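Local coordinates for inositol 2-dehydrogenase/D-chiro-inositol 3-dehydrogenase (Lactobacillus casei, PDB 4MIY), which oxidises myo-inositol and D-chiro-inositol to their keto forms with NAD as the hydride acceptor, at residues K107-K112 and P302-G307. Residues are numbered along the deposited sequence; the frame is centred on the assembly and turned at random.
Sequences KRIVDK and PSAWDG
Val110 holds CG1 anti to its backbone N (chi1 169°), which spreads its two methyls over neighbouring residues of 302-307, while Trp305, with CG likewise anti to N (chi1 -170°), turns the six-membered ring of its indole towards CG1. Val110 CG1 comes in at the ring edge, close to the indole plane, 3.8 Å from Trp305 CE3 and nearly as close to CZ3. The other methyl, Val110 CG2, sits against the first turn of helix 304-323, 3.6 Å from Ala304 O and 4.1 Å from Ala304 CB. The small Ala304 side chain is consistent with the close approach, Val110 CA to Ala304 CA 6.0 Å; Ile109 CG2 lies more loosely against Ala304 CB, at 4.4 Å. Cutting Val110 back to an alanine would probably leave the Trp305 ring edge without its methyl contact and open a gap beside Ala304. Ser303 and Asp306 fix the start of the helix as a capping box: Ser303 N gives a nearly straight 2.9 Å bond to Asp306 OD2, and Ser303 OG weakly accepts from Trp305 N. Asp306 also forms a salt bridge with Arg128. This buried apolar contact joins helix 103-113 of the Rossmann domain to helix 304-323 of the C-terminal alpha/beta region, with Ile109 also resting on helix 79-86 and Pro302 bonded through its backbone to Val123 in strand 121-123, the outermost of the parallel sheet within this chain.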
loop_
_atom_site.group_PDB
_atom_site.type_symbol
_atom_site.label_atom_id
_atom_site.label_comp_id
_atom_site.label_asym_id
_atom_site.label_seq_id
_atom_site.Cartn_x
_atom_site.Cartn_y
_atom_site.Cartn_z
ATOM N N LYS A 107 -13.115 39.985 15.232
ATOM C CA LYS A 107 -12.295 40.752 16.143
ATOM C C LYS A 107 -13.129 41.285 17.301
ATOM O O LYS A 107 -12.649 41.459 18.379
ATOM C CB LYS A 107 -11.591 41.857 15.372
ATOM C CG LYS A 107 -10.770 42.789 16.159
ATOM C CD LYS A 107 -9.741 42.111 16.960
ATOM C CE LYS A 107 -9.153 43.000 18.007
ATOM N NZ LYS A 107 -8.025 42.406 18.784
ATOM N N ARG A 108 -14.400 41.463 17.046
ATOM C CA ARG A 108 -15.255 41.965 18.068
ATOM C C ARG A 108 -15.455 40.872 19.096
ATOM O O ARG A 108 -15.385 41.130 20.269
ATOM C CB ARG A 108 -16.576 42.405 17.505
ATOM C CG ARG A 108 -16.577 43.862 17.124
ATOM C CD ARG A 108 -17.953 44.253 16.699
ATOM N NE ARG A 108 -18.353 43.676 15.427
ATOM C CZ ARG A 108 -17.991 44.144 14.235
ATOM N NH1 ARG A 108 -17.221 45.216 14.134
ATOM N NH2 ARG A 108 -18.421 43.571 13.138
ATOM N N ILE A 109 -15.686 39.659 18.608
ATOM C CA ILE A 109 -15.916 38.512 19.465
ATOM C C ILE A 109 -14.701 38.294 20.311
ATOM O O ILE A 109 -14.815 38.168 21.504
ATOM C CB ILE A 109 -16.290 37.289 18.675
ATOM C CG1 ILE A 109 -17.648 37.492 18.033
ATOM C CG2 ILE A 109 -16.336 36.073 19.548
ATOM C CD1 ILE A 109 -18.171 36.360 17.209
ATOM N N VAL A 110 -13.540 38.317 19.714
ATOM C CA VAL A 110 -12.316 38.208 20.448
ATOM C C VAL A 110 -12.150 39.279 21.584
ATOM O O VAL A 110 -11.741 38.977 22.691
ATOM C CB VAL A 110 -11.135 38.205 19.494
ATOM C CG1 VAL A 110 -9.892 38.348 20.197
ATOM C CG2 VAL A 110 -11.115 36.894 18.731
ATOM N N ASP A 111 -12.493 40.510 21.263
ATOM C CA ASP A 111 -12.277 41.602 22.173
ATOM C C ASP A 111 -13.218 41.477 23.335
ATOM O O ASP A 111 -12.861 41.745 24.446
ATOM C CB ASP A 111 -12.514 42.931 21.473
ATOM C CG ASP A 111 -11.384 43.323 20.551
ATOM O OD1 ASP A 111 -10.255 42.839 20.723
ATOM O OD2 ASP A 111 -11.640 44.167 19.677
ATOM N N LYS A 112 -14.422 41.071 23.061
ATOM C CA LYS A 112 -15.391 40.886 24.094
ATOM C C LYS A 112 -15.146 39.687 24.992
ATOM O O LYS A 112 -15.249 39.766 26.183
ATOM C CB LYS A 112 -16.741 40.753 23.490
ATOM C CG LYS A 112 -17.752 40.750 24.514
ATOM C CD LYS A 112 -19.060 40.762 23.954
ATOM C CE LYS A 112 -20.016 41.347 24.906
ATOM N NZ LYS A 112 -21.410 41.139 24.531
ATOM N N PRO A 302 -10.415 24.417 19.458
ATOM C CA PRO A 302 -10.197 25.657 18.735
ATOM C C PRO A 302 -10.994 26.809 19.350
ATOM O O PRO A 302 -12.134 26.664 19.625
ATOM C CB PRO A 302 -10.712 25.323 17.322
ATOM C CG PRO A 302 -10.458 23.909 17.204
ATOM C CD PRO A 302 -10.753 23.324 18.539
ATOM N N SER A 303 -10.332 27.948 19.493
ATOM C CA SER A 303 -10.898 29.073 20.196
ATOM C C SER A 303 -11.357 30.183 19.273
ATOM O O SER A 303 -11.294 30.085 18.082
ATOM C CB SER A 303 -9.868 29.635 21.151
ATOM O OG SER A 303 -8.840 30.258 20.445
ATOM N N ALA A 304 -11.798 31.263 19.877
ATOM C CA ALA A 304 -12.202 32.402 19.107
ATOM C C ALA A 304 -10.998 33.008 18.449
ATOM O O ALA A 304 -11.113 33.550 17.384
ATOM C CB ALA A 304 -12.905 33.416 19.972
ATOM N N TRP A 305 -9.847 32.905 19.064
ATOM C CA TRP A 305 -8.658 33.361 18.405
ATOM C C TRP A 305 -8.413 32.561 17.106
ATOM O O TRP A 305 -8.086 33.120 16.103
ATOM C CB TRP A 305 -7.442 33.301 19.310
ATOM C CG TRP A 305 -6.260 33.973 18.745
ATOM C CD1 TRP A 305 -5.182 33.404 18.211
ATOM C CD2 TRP A 305 -6.066 35.369 18.651
ATOM N NE1 TRP A 305 -4.306 34.352 17.792
ATOM C CE2 TRP A 305 -4.842 35.574 18.046
ATOM C CE3 TRP A 305 -6.816 36.467 19.030
ATOM C CZ2 TRP A 305 -4.339 36.836 17.814
ATOM C CZ3 TRP A 305 -6.308 37.722 18.802
ATOM C CH2 TRP A 305 -5.101 37.891 18.192
ATOM N N ASP A 306 -8.519 31.246 17.186
ATOM C CA ASP A 306 -8.456 30.400 16.004
ATOM C C ASP A 306 -9.472 30.816 14.968
ATOM O O ASP A 306 -9.191 30.856 13.818
ATOM C CB ASP A 306 -8.642 28.933 16.401
ATOM C CG ASP A 306 -7.491 28.406 17.224
ATOM O OD1 ASP A 306 -6.350 28.527 16.792
ATOM O OD2 ASP A 306 -7.741 27.886 18.285
ATOM N N GLY A 307 -10.660 31.141 15.395
ATOM C CA GLY A 307 -11.651 31.648 14.492
ATOM C C GLY A 307 -11.269 32.950 13.820
ATOM O O GLY A 307 -11.543 33.152 12.675
#